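Local coordinates for acetyl-CoA acetyltransferase (PDB 4EGV), which is a monomeric thiolase-like protein that adopts the thiolase fold and possibly has the acyltransferase activity general to its family, at residues P94-V97 and A98-I101; S117-H120 and L121-E124; E304-L307 and L308-A311; I388-A391 and V392-M395; G475-D478 and D479-F483. All coordinates share one frame; numbering follows the deposited sequence.

How the interactions relate
The five contacts are local, each within one continuous run of chain, and they fall into two touching pairs and one outlier. Interactions 2 and 4 lie on helices 117-130 and 383-397, their centres about 15 Å apart, and meet where Gln119 NE2 lies 3.5 Å from Ile388 CD1. Interactions 3 and 5, also about 15 Å apart by centres, are joined by Arg482 NH1, which hydrogen-bonds Arg310 O and Leu308 O and so ties the C-terminal hairpin to the loop at 304-311. Interaction 1 touches none of the others; its centre is about 20 Å from that of interaction 2 and about 52 Å from that of interaction 5.

Interaction 1: residues P94-V97 and A98-I101; sequences PRSV and ARNI
Ala98, Arg99 and Asn100 reach back one turn of helix 93-101 to Pro94, Arg95 and Ser96 by backbone hydrogen bonds. Ala98 N gives to Pro94 O at 3.1 Å, and Arg99 N to Arg95 O at 3.0 Å. Asn100 N to Ser96 O is the straightest, with 164° at the hydrogen, whereas Ile101 N to Val97 O is weak at 3.3 Å.

Side-chain carbons also lie against the carbonyls one turn back: Ile101 CG1 is 3.4 Å from Val97 O, because at a chi1 of 66° it stands between its own backbone N and carbonyl carbon.

Among the polar side chains, Arg99 bends at chi2 and chi3 and folds back, laying one face of its guanidinium over Ser96 CA. Asn100 ND2 is 3.4 Å from Ser96 O, but the angle rules out a hydrogen bond; it donates instead to Thr47 OG1. Ser96 OG bonds Asn92 O, and Arg95 leads away to Pro105 O.

Val97 packs on Ala46 and Thr47 of helix 42-56 and on Phe140 of strand 136-143, while Ile101 meets Leu138 of that strand and Ser96 and Asn100 rest on Val43.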
loop_
_atom_site.group_PDB
_atom_site.type_symbol
_atom_site.label_atom_id
_atom_site.label_comp_id
_atom_site.label_asym_id
_atom_site.label_seq_id
_atom_site.Cartn_x
_atom_site.Cartn_y
_atom_site.Cartn_z
ATOM N N PRO A 94 10.936 -16.801 9.700
ATOM C CA PRO A 94 10.966 -17.504 8.436
ATOM C C PRO A 94 11.408 -18.964 8.474
ATOM O O PRO A 94 10.757 -19.765 7.846
ATOM C CB PRO A 94 11.914 -16.659 7.605
ATOM C CG PRO A 94 11.823 -15.391 8.182
ATOM C CD PRO A 94 11.779 -15.604 9.616
ATOM N N ARG A 95 12.486 -19.310 9.184
ATOM C CA ARG A 95 12.853 -20.741 9.433
ATOM C C ARG A 95 11.868 -21.597 10.247
ATOM O O ARG A 95 11.779 -22.783 10.006
ATOM C CB ARG A 95 14.262 -20.898 10.020
ATOM C CG ARG A 95 15.279 -20.907 8.960
ATOM C CD ARG A 95 16.668 -21.135 9.421
ATOM N NE ARG A 95 17.504 -20.651 8.341
ATOM C CZ ARG A 95 17.696 -21.294 7.179
ATOM N NH1 ARG A 95 17.120 -22.487 6.929
ATOM N NH2 ARG A 95 18.448 -20.700 6.253
ATOM N N SER A 96 11.149 -21.012 11.198
ATOM C CA SER A 96 10.157 -21.769 11.920
ATOM C C SER A 96 9.041 -22.206 10.969
ATOM O O SER A 96 8.468 -23.273 11.156
ATOM C CB SER A 96 9.520 -20.971 13.073
ATOM O OG SER A 96 10.401 -20.235 13.877
ATOM N N VAL A 97 8.719 -21.348 9.991
ATOM C CA VAL A 97 7.660 -21.563 9.029
ATOM C C VAL A 97 8.124 -22.649 8.119
ATOM O O VAL A 97 7.362 -23.549 7.785
ATOM C CB VAL A 97 7.239 -20.238 8.244
ATOM C CG1 VAL A 97 6.381 -20.554 7.004
ATOM C CG2 VAL A 97 6.472 -19.277 9.157
ATOM N N ALA A 98 9.399 -22.595 7.777
ATOM C CA ALA A 98 10.023 -23.604 6.931
ATOM C C ALA A 98 9.986 -25.005 7.556
ATOM O O ALA A 98 9.713 -25.965 6.864
ATOM C CB ALA A 98 11.427 -23.204 6.632
ATOM N N ARG A 99 10.236 -25.099 8.871
ATOM C CA ARG A 99 10.398 -26.360 9.583
ATOM C C ARG A 99 9.035 -27.003 9.614
ATOM O O ARG A 99 8.858 -28.202 9.313
ATOM C CB ARG A 99 10.968 -26.128 11.008
ATOM C CG ARG A 99 11.800 -27.322 11.682
ATOM C CD ARG A 99 12.950 -26.787 12.653
ATOM N NE ARG A 99 12.390 -25.924 13.718
ATOM C CZ ARG A 99 12.678 -24.637 13.975
ATOM N NH1 ARG A 99 13.593 -23.942 13.294
ATOM N NH2 ARG A 99 12.016 -24.050 14.961
ATOM N N ASN A 100 8.066 -26.174 9.928
ATOM C CA ASN A 100 6.682 -26.588 9.952
ATOM C C ASN A 100 6.058 -27.192 8.680
ATOM O O ASN A 100 5.131 -28.000 8.765
ATOM C CB ASN A 100 5.832 -25.406 10.354
ATOM C CG ASN A 100 5.855 -25.145 11.826
ATOM O OD1 ASN A 100 6.327 -25.949 12.618
ATOM N ND2 ASN A 100 5.346 -24.012 12.201
ATOM N N ILE A 101 6.562 -26.773 7.516
ATOM C CA ILE A 101 6.109 -27.266 6.217
ATOM C C ILE A 101 7.029 -28.336 5.605
ATOM O O ILE A 101 6.731 -28.862 4.557
ATOM C CB ILE A 101 5.884 -26.088 5.221
ATOM C CG1 ILE A 101 7.198 -25.392 4.899
ATOM C CG2 ILE A 101 4.877 -25.102 5.757
ATOM C CD1 ILE A 101 7.190 -24.652 3.652
#

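Interaction 2: residues S117-H120 and L121-E124; sequences SPQH and LATE
Thr123 turns both of its donors onto Gln119 O, one helical turn earlier, and this is the tight part of the contact. Its backbone N lies 3.0 Å from Gln119 O with a nearly straight N-H (168°), and OG1 donates to the same Gln119 O, also from 3.0 Å. The two donors approach from opposite faces of the carbonyl plane. The hydroxyl gets there because OG1 lies anti to the carbonyl carbon and beside the backbone N (chi1 -56°), so the buried side chain spends its proton within its own helix. Gln119 folds at chi2, and its OE1 passes 4.1 Å from Ala122 CB; the amide NE2 is taken by Tyr420 OH.

Most of residues 117-124 are buried, with strand 294-303 against Thr123 and helix 383-397 against Pro118, a position consistent with the central helical layer of the five-layered thiolase sandwich. On the flank of Ser117, Leu121 N bonds Ser117 O at 2.9 Å, and the Leu121 branch ending in CD2 lies 3.5 Å from Ser117 O.

The other side is looser. His120 and Glu124 are partly exposed and are tied mainly through the main chain, Glu124 N to His120 O at 2.8 Å. Their side chains do not join: His120 ND1 stays 4.5 Å from Glu124 OE1. The His120 side chain rests near Asp301 and Glu111 instead, and Glu124 OE2 makes a long, weak ion pair with Lys128 NZ.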
loop_
_atom_site.group_PDB
_atom_site.type_symbol
_atom_site.label_atom_id
_atom_site.label_comp_id
_atom_site.label_asym_id
_atom_site.label_seq_id
_atom_site.Cartn_x
_atom_site.Cartn_y
_atom_site.Cartn_z
ATOM N N SER A 117 6.147 -4.243 0.634
ATOM C CA SER A 117 7.070 -5.362 0.691
ATOM C C SER A 117 6.672 -6.652 0.008
ATOM O O SER A 117 7.549 -7.277 -0.592
ATOM C CB SER A 117 7.576 -5.650 2.097
ATOM O OG SER A 117 6.534 -5.990 2.983
ATOM N N PRO A 118 5.374 -7.054 0.065
ATOM C CA PRO A 118 5.009 -8.304 -0.629
ATOM C C PRO A 118 5.325 -8.235 -2.121
ATOM O O PRO A 118 5.835 -9.194 -2.704
ATOM C CB PRO A 118 3.499 -8.366 -0.443
ATOM C CG PRO A 118 3.232 -7.504 0.661
ATOM C CD PRO A 118 4.198 -6.434 0.681
ATOM N N GLN A 119 5.026 -7.093 -2.724
ATOM C CA GLN A 119 5.208 -6.942 -4.152
ATOM C C GLN A 119 6.666 -6.638 -4.524
ATOM O O GLN A 119 7.159 -7.154 -5.519
ATOM C CB GLN A 119 4.178 -5.959 -4.751
ATOM C CG GLN A 119 4.296 -5.744 -6.176
ATOM C CD GLN A 119 3.985 -6.929 -6.937
ATOM O OE1 GLN A 119 4.867 -7.550 -7.491
ATOM N NE2 GLN A 119 2.728 -7.280 -6.998
ATOM N N HIS A 120 7.354 -5.851 -3.696
ATOM C CA HIS A 120 8.810 -5.680 -3.809
ATOM C C HIS A 120 9.556 -7.041 -3.782
ATOM O O HIS A 120 10.467 -7.296 -4.575
ATOM C CB HIS A 120 9.319 -4.715 -2.726
ATOM C CG HIS A 120 10.693 -4.155 -2.973
ATOM N ND1 HIS A 120 11.860 -4.840 -2.665
ATOM C CD2 HIS A 120 11.084 -2.943 -3.432
ATOM C CE1 HIS A 120 12.906 -4.083 -2.960
ATOM N NE2 HIS A 120 12.464 -2.931 -3.437
ATOM N N LEU A 121 9.121 -7.910 -2.884
ATOM C CA LEU A 121 9.689 -9.218 -2.685
ATOM C C LEU A 121 9.473 -10.152 -3.851
ATOM O O LEU A 121 10.413 -10.837 -4.286
ATOM C CB LEU A 121 9.041 -9.833 -1.448
ATOM C CG LEU A 121 9.861 -10.384 -0.283
ATOM C CD1 LEU A 121 11.265 -9.811 -0.173
ATOM C CD2 LEU A 121 9.036 -10.087 0.955
ATOM N N ALA A 122 8.228 -10.198 -4.339
ATOM C CA ALA A 122 7.928 -10.973 -5.525
ATOM C C ALA A 122 8.736 -10.488 -6.730
ATOM O O ALA A 122 9.258 -11.278 -7.455
ATOM C CB ALA A 122 6.456 -10.960 -5.819
ATOM N N THR A 123 8.857 -9.183 -6.932
ATOM C CA THR A 123 9.702 -8.665 -7.986
ATOM C C THR A 123 11.203 -9.019 -7.812
ATOM O O THR A 123 11.851 -9.468 -8.755
ATOM C CB THR A 123 9.500 -7.157 -8.156
ATOM O OG1 THR A 123 8.113 -6.887 -8.394
ATOM C CG2 THR A 123 10.385 -6.577 -9.278
ATOM N N GLU A 124 11.746 -8.794 -6.628
ATOM C CA GLU A 124 13.111 -9.171 -6.327
ATOM C C GLU A 124 13.417 -10.682 -6.523
ATOM O O GLU A 124 14.445 -11.024 -7.089
ATOM C CB GLU A 124 13.448 -8.714 -4.905
ATOM C CG GLU A 124 14.893 -8.844 -4.463
ATOM C CD GLU A 124 14.998 -9.212 -2.995
ATOM O OE1 GLU A 124 14.345 -8.574 -2.153
ATOM O OE2 GLU A 124 15.717 -10.164 -2.681
#

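Interaction 3: residues E304-L307 and L308-A311; sequences EPKL and LERA
With CG anti to its carbonyl carbon (chi1 -62°), Arg310 runs extended from CG to NE, and this straight chain delivers the guanidinium to Pro305 O. Glu304, bent at chi2 (-83°), crosses it at about a right angle. Side-on, NE and NH2 of Arg310 both donate to the one oxygen, Pro305 O: NE at 3.0 Å and nearly straight (163°), NH2 at 3.2 Å. Pro305 O lies in the guanidinium plane, so the two bonds fix the rotation of the guanidinium. Above and below, the flat group is sandwiched: Leu307 CA stands 3.8 Å off the plane on one face, toward the rim, and Glu304 CG 4.1 Å off the opposite face, over the centre.

Beyond this grip, residues 306-309 make a turn of type I geometry, closed by Glu309 N to Lys306 O at 3.0 Å. The Glu309 carboxylate crosses the aliphatic part of Lys306 at a slant, OE1 3.6 Å from Lys306 CG, and does not meet its ammonium group.

The loop links strand 294-303 to helix 317-330. Glu304 OE2 bonds Ser316 OG and Ala318 N, and Arg310 NH1 bonds Ile411 O. The buried cation thus takes the carbonyl oxygens of Pro305 and Ile411 as acceptors. No N-H of Arg310 points at Glu304 OE1, which is 4.3 Å from Arg310 NE and well out of the guanidinium plane, so any attraction between the two charges is probably electrostatic, without a salt bridge.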
loop_
_atom_site.group_PDB
_atom_site.type_symbol
_atom_site.label_atom_id
_atom_site.label_comp_id
_atom_site.label_asym_id
_atom_site.label_seq_id
_atom_site.Cartn_x
_atom_site.Cartn_y
_atom_site.Cartn_z
ATOM N N GLU A 304 9.477 7.897 -2.812
ATOM C CA GLU A 304 9.451 9.357 -2.602
ATOM C C GLU A 304 10.510 9.866 -1.611
ATOM O O GLU A 304 11.070 9.087 -0.850
ATOM C CB GLU A 304 8.082 9.797 -2.142
ATOM C CG GLU A 304 6.972 9.514 -3.128
ATOM C CD GLU A 304 6.820 10.581 -4.248
ATOM O OE1 GLU A 304 7.519 11.629 -4.256
ATOM O OE2 GLU A 304 5.974 10.376 -5.142
ATOM N N PRO A 305 10.820 11.177 -1.657
ATOM C CA PRO A 305 11.638 11.805 -0.606
ATOM C C PRO A 305 10.774 12.114 0.608
ATOM O O PRO A 305 9.566 11.992 0.505
ATOM C CB PRO A 305 12.149 13.080 -1.279
ATOM C CG PRO A 305 11.167 13.368 -2.383
ATOM C CD PRO A 305 10.651 12.058 -2.833
ATOM N N LYS A 306 11.362 12.496 1.741
ATOM C CA LYS A 306 10.563 12.747 2.954
ATOM C C LYS A 306 9.472 13.716 2.677
ATOM O O LYS A 306 9.589 14.569 1.831
ATOM C CB LYS A 306 11.357 13.255 4.165
ATOM C CG LYS A 306 12.766 13.682 3.911
ATOM C CD LYS A 306 13.542 13.784 5.224
ATOM C CE LYS A 306 14.788 12.897 5.152
ATOM N NZ LYS A 306 15.103 12.282 6.464
ATOM N N LEU A 307 8.428 13.586 3.466
ATOM C CA LEU A 307 7.217 14.315 3.300
ATOM C C LEU A 307 7.411 15.799 3.113
ATOM O O LEU A 307 6.891 16.338 2.256
ATOM C CB LEU A 307 6.241 13.990 4.417
ATOM C CG LEU A 307 4.934 14.740 4.399
ATOM C CD1 LEU A 307 4.244 14.501 3.128
ATOM C CD2 LEU A 307 4.101 14.293 5.547
ATOM N N LEU A 308 8.176 16.510 3.851
ATOM C CA LEU A 308 8.183 17.948 3.591
ATOM C C LEU A 308 9.030 18.472 2.400
ATOM O O LEU A 308 9.075 19.671 2.145
ATOM C CB LEU A 308 8.678 18.574 4.850
ATOM C CG LEU A 308 7.784 18.998 6.007
ATOM C CD1 LEU A 308 6.321 19.207 5.758
ATOM C CD2 LEU A 308 8.190 18.449 7.358
ATOM N N GLU A 309 9.729 17.576 1.713
ATOM C CA GLU A 309 10.584 17.931 0.582
ATOM C C GLU A 309 9.813 17.860 -0.744
ATOM O O GLU A 309 10.230 18.441 -1.738
ATOM C CB GLU A 309 11.807 16.997 0.531
ATOM C CG GLU A 309 12.943 17.306 1.537
ATOM C CD GLU A 309 14.041 16.195 1.640
ATOM O OE1 GLU A 309 14.021 15.173 0.882
ATOM O OE2 GLU A 309 14.946 16.357 2.501
ATOM N N ARG A 310 8.683 17.148 -0.737
ATOM C CA ARG A 310 7.889 16.843 -1.944
ATOM C C ARG A 310 7.314 18.078 -2.608
ATOM O O ARG A 310 6.768 18.949 -1.928
ATOM C CB ARG A 310 6.753 15.849 -1.640
ATOM C CG ARG A 310 7.230 14.537 -1.159
ATOM C CD ARG A 310 6.131 13.579 -0.837
ATOM N NE ARG A 310 6.717 12.457 -0.111
ATOM C CZ ARG A 310 6.051 11.478 0.476
ATOM N NH1 ARG A 310 4.723 11.418 0.420
ATOM N NH2 ARG A 310 6.748 10.559 1.109
ATOM N N ALA A 311 7.430 18.130 -3.936
ATOM C CA ALA A 311 6.973 19.265 -4.742
ATOM C C ALA A 311 5.480 19.568 -4.484
ATOM O O ALA A 311 5.073 20.708 -4.298
ATOM C CB ALA A 311 7.263 19.021 -6.217
#

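Interaction 4: residues I388-A391 and V392-M395; sequences IAEA and VNEM
Val392, Asn393, Glu394 and Met395 each return their backbone N-H to the residue four places earlier, so all four carbonyls of 388-391 are used. Val392 N lies 2.9 Å from Ile388 O, and Asn393 N is 3.1 Å from Ala389 O with an almost straight bond (167° at the hydrogen). Glu394 N meets Glu390 O at 3.0 Å. Met395 N, the backbone N of a selenomethionine, is as close to Ala391 O (3.0 Å), though the bond is more bent. These are the regular bonds of an alpha helix.

The side chains add little to this pattern. Asn393 ND2 comes to 3.4 Å from Ala389 O, yet its angle is too poor for a hydrogen bond, and that carbonyl takes its bond from Asn393 N. The Glu390 side chain, bent at chi2, crosses that of Asn393 obliquely, carboxylate and amide planes 57° apart; Glu390 OE1 remains 3.9 Å from Asn393 ND2. Met395 CG, anti to its own carbonyl carbon (chi1 -70°), lies beside Ala391 O, and the chain bends only beyond it.

In the fold, helix 383-397 packs on two strands of the mixed sheet. Ala389 and Val392 pack on Val25 of strand 20-29, while Ile388 and Ala391 meet Val405, and Met395 meets Ala403, of strand 402-409. Glu390, partly exposed, borders Leu369, Thr370 and Tyr233 in the loops.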
loop_
_atom_site.group_PDB
_atom_site.type_symbol
_atom_site.label_atom_id
_atom_site.label_comp_id
_atom_site.label_asym_id
_atom_site.label_seq_id
_atom_site.Cartn_x
_atom_site.Cartn_y
_atom_site.Cartn_z
ATOM N N ILE A 388 -2.017 -10.095 -4.411
ATOM C CA ILE A 388 -1.308 -10.980 -5.309
ATOM C C ILE A 388 -1.973 -12.349 -5.432
ATOM O O ILE A 388 -2.107 -12.887 -6.538
ATOM C CB ILE A 388 0.183 -11.109 -4.934
ATOM C CG1 ILE A 388 0.835 -9.731 -4.971
ATOM C CG2 ILE A 388 0.906 -12.059 -5.850
ATOM C CD1 ILE A 388 2.269 -9.641 -4.442
ATOM N N ALA A 389 -2.375 -12.925 -4.312
ATOM C CA ALA A 389 -3.047 -14.204 -4.355
ATOM C C ALA A 389 -4.355 -14.109 -5.158
ATOM O O ALA A 389 -4.582 -14.926 -6.012
ATOM C CB ALA A 389 -3.252 -14.783 -2.975
ATOM N N GLU A 390 -5.165 -13.090 -4.916
ATOM C CA GLU A 390 -6.414 -12.909 -5.644
ATOM C C GLU A 390 -6.202 -12.648 -7.141
ATOM O O GLU A 390 -6.951 -13.180 -7.965
ATOM C CB GLU A 390 -7.296 -11.798 -5.054
ATOM C CG GLU A 390 -8.027 -12.102 -3.779
ATOM C CD GLU A 390 -8.732 -13.463 -3.714
ATOM O OE1 GLU A 390 -9.003 -14.103 -4.767
ATOM O OE2 GLU A 390 -9.023 -13.893 -2.563
ATOM N N ALA A 391 -5.205 -11.815 -7.459
ATOM C CA ALA A 391 -4.729 -11.588 -8.829
ATOM C C ALA A 391 -4.373 -12.846 -9.541
ATOM O O ALA A 391 -4.814 -13.047 -10.642
ATOM C CB ALA A 391 -3.552 -10.661 -8.859
ATOM N N VAL A 392 -3.563 -13.683 -8.908
ATOM C CA VAL A 392 -3.130 -14.965 -9.477
ATOM C C VAL A 392 -4.276 -15.944 -9.737
ATOM O O VAL A 392 -4.278 -16.564 -10.746
ATOM C CB VAL A 392 -2.024 -15.640 -8.599
ATOM C CG1 VAL A 392 -1.982 -17.107 -8.811
ATOM C CG2 VAL A 392 -0.661 -15.043 -8.859
ATOM N N ASN A 393 -5.234 -16.057 -8.830
ATOM C CA ASN A 393 -6.456 -16.848 -9.024
ATOM C C ASN A 393 -7.357 -16.358 -10.137
ATOM O O ASN A 393 -7.897 -17.158 -10.886
ATOM C CB ASN A 393 -7.338 -16.889 -7.739
ATOM C CG ASN A 393 -6.760 -17.769 -6.628
ATOM O OD1 ASN A 393 -6.185 -18.822 -6.881
ATOM N ND2 ASN A 393 -6.901 -17.316 -5.397
ATOM N N GLU A 394 -7.574 -15.044 -10.176
ATOM C CA GLU A 394 -8.447 -14.411 -11.125
ATOM C C GLU A 394 -7.852 -14.545 -12.519
ATOM O O GLU A 394 -8.595 -14.638 -13.495
ATOM C CB GLU A 394 -8.679 -12.955 -10.735
ATOM C CG GLU A 394 -10.017 -12.375 -11.206
ATOM C CD GLU A 394 -11.252 -12.727 -10.299
ATOM O OE1 GLU A 394 -11.767 -13.878 -10.361
ATOM O OE2 GLU A 394 -11.731 -11.819 -9.566
HETATM N N MSE A 395 -6.522 -14.580 -12.608
HETATM C CA MSE A 395 -5.808 -14.745 -13.888
HETATM C C MSE A 395 -5.770 -16.177 -14.443
HETATM O O MSE A 395 -5.711 -16.368 -15.659
HETATM C CB MSE A 395 -4.407 -14.115 -13.840
HETATM C CG MSE A 395 -4.423 -12.605 -13.804
HETATM SE SE MSE A 395 -5.716 -11.691 -15.060
HETATM C CE MSE A 395 -7.419 -11.465 -14.090
#

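Interaction 5: residues G475-D478 and D479-F483; sequences GRLD and DGSRF
Phe483 pairs with Gly475 in a beta hairpin of the family's additional C-terminal domain, a region of OB-clan affinity. The antiparallel pair is hydrogen-bonded both ways, Gly475 N to Phe483 O at 2.9 Å and Phe483 N to Gly475 O at 3.2 Å. Between the strands, Asp478 and Asp479 form a type I turn with Gly480 at positive phi, a G1 bulge, after which Leu477 N bonds Ser481 O.

The Phe483 side chain leaves CB with CG between the backbone N and the carbonyl carbon (chi1 64°), which swings the ring across to Gly475. CD2 lies 3.7 Å from Gly475 O. CE2 comes 3.5 Å from Gly475 C and has Arg476 O near the ring plane. At the tip, CZ is 3.8 Å from Gly475 CA, which stands over the face in a CH-pi contact, 4.0 Å from the centroid. The Leu477 side chain crosses that of Phe483 at about a right angle, with Leu477 CG 4.0 Å from Phe483 CE2.

On the other face of the sheet lie Arg476 and Arg482, their guanidinium planes 79° apart. Arg482 NH1 bonds Arg310 O. Both NE atoms form salt bridges to Glu458 OE1, which would offset the like charges where Arg476 NH2 lies 3.6 Å from Arg482 NH2.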
loop_
_atom_site.group_PDB
_atom_site.type_symbol
_atom_site.label_atom_id
_atom_site.label_comp_id
_atom_site.label_asym_id
_atom_site.label_seq_id
_atom_site.Cartn_x
_atom_site.Cartn_y
_atom_site.Cartn_z
ATOM N N GLY A 475 2.935 24.734 6.809
ATOM C CA GLY A 475 2.831 26.072 6.289
ATOM C C GLY A 475 3.920 26.514 5.362
ATOM O O GLY A 475 4.854 25.827 5.112
ATOM N N ARG A 476 3.760 27.697 4.839
ATOM C CA ARG A 476 4.688 28.251 3.908
ATOM C C ARG A 476 5.045 29.551 4.517
ATOM O O ARG A 476 4.225 30.158 5.138
ATOM C CB ARG A 476 3.941 28.597 2.649
ATOM C CG ARG A 476 4.127 27.743 1.470
ATOM C CD ARG A 476 5.349 26.920 1.452
ATOM N NE ARG A 476 5.106 25.889 0.477
ATOM C CZ ARG A 476 5.790 25.727 -0.629
ATOM N NH1 ARG A 476 6.822 26.489 -0.885
ATOM N NH2 ARG A 476 5.445 24.802 -1.467
ATOM N N LEU A 477 6.238 30.050 4.297
ATOM C CA LEU A 477 6.476 31.444 4.624
ATOM C C LEU A 477 6.449 32.384 3.415
ATOM O O LEU A 477 6.000 32.031 2.343
ATOM C CB LEU A 477 7.780 31.596 5.352
ATOM C CG LEU A 477 7.764 30.972 6.710
ATOM C CD1 LEU A 477 9.148 30.812 7.122
ATOM C CD2 LEU A 477 7.054 31.859 7.632
ATOM N N ASP A 478 6.950 33.591 3.614
ATOM C CA ASP A 478 7.149 34.520 2.537
ATOM C C ASP A 478 8.332 34.026 1.718
ATOM O O ASP A 478 8.273 33.934 0.523
ATOM C CB ASP A 478 7.424 35.893 3.111
ATOM C CG ASP A 478 6.240 36.474 3.841
ATOM O OD1 ASP A 478 5.111 36.210 3.442
ATOM O OD2 ASP A 478 6.438 37.221 4.810
ATOM N N ASP A 479 9.408 33.695 2.396
ATOM C CA ASP A 479 10.567 33.017 1.815
ATOM C C ASP A 479 10.207 31.806 0.897
ATOM O O ASP A 479 10.998 31.399 0.059
ATOM C CB ASP A 479 11.382 32.566 3.053
ATOM C CG ASP A 479 12.883 32.340 2.800
ATOM O OD1 ASP A 479 13.466 32.683 1.748
ATOM O OD2 ASP A 479 13.504 31.804 3.734
ATOM N N GLY A 480 9.025 31.220 1.094
ATOM C CA GLY A 480 8.586 30.033 0.352
ATOM C C GLY A 480 9.040 28.680 0.897
ATOM O O GLY A 480 8.722 27.643 0.318
ATOM N N SER A 481 9.790 28.685 1.999
ATOM C CA SER A 481 10.179 27.436 2.654
ATOM C C SER A 481 9.054 26.913 3.581
ATOM O O SER A 481 8.328 27.703 4.132
ATOM C CB SER A 481 11.483 27.632 3.423
ATOM O OG SER A 481 11.310 28.572 4.452
ATOM N N ARG A 482 8.913 25.590 3.739
ATOM C CA ARG A 482 7.869 24.986 4.601
ATOM C C ARG A 482 8.278 24.836 6.071
ATOM O O ARG A 482 9.465 24.839 6.427
ATOM C CB ARG A 482 7.455 23.611 4.076
ATOM C CG ARG A 482 6.488 23.619 2.899
ATOM C CD ARG A 482 6.310 22.210 2.385
ATOM N NE ARG A 482 5.526 22.154 1.168
ATOM C CZ ARG A 482 5.637 21.219 0.215
ATOM N NH1 ARG A 482 6.520 20.236 0.282
ATOM N NH2 ARG A 482 4.845 21.270 -0.835
ATOM N N PHE A 483 7.267 24.697 6.915
ATOM C CA PHE A 483 7.449 24.394 8.332
ATOM C C PHE A 483 6.241 23.607 8.840
ATOM O O PHE A 483 5.200 23.530 8.185
ATOM C CB PHE A 483 7.622 25.680 9.168
ATOM C CG PHE A 483 6.405 26.579 9.163
ATOM C CD1 PHE A 483 5.435 26.469 10.152
ATOM C CD2 PHE A 483 6.221 27.525 8.147
ATOM C CE1 PHE A 483 4.298 27.292 10.125
ATOM C CE2 PHE A 483 5.104 28.348 8.104
ATOM C CZ PHE A 483 4.142 28.247 9.084
#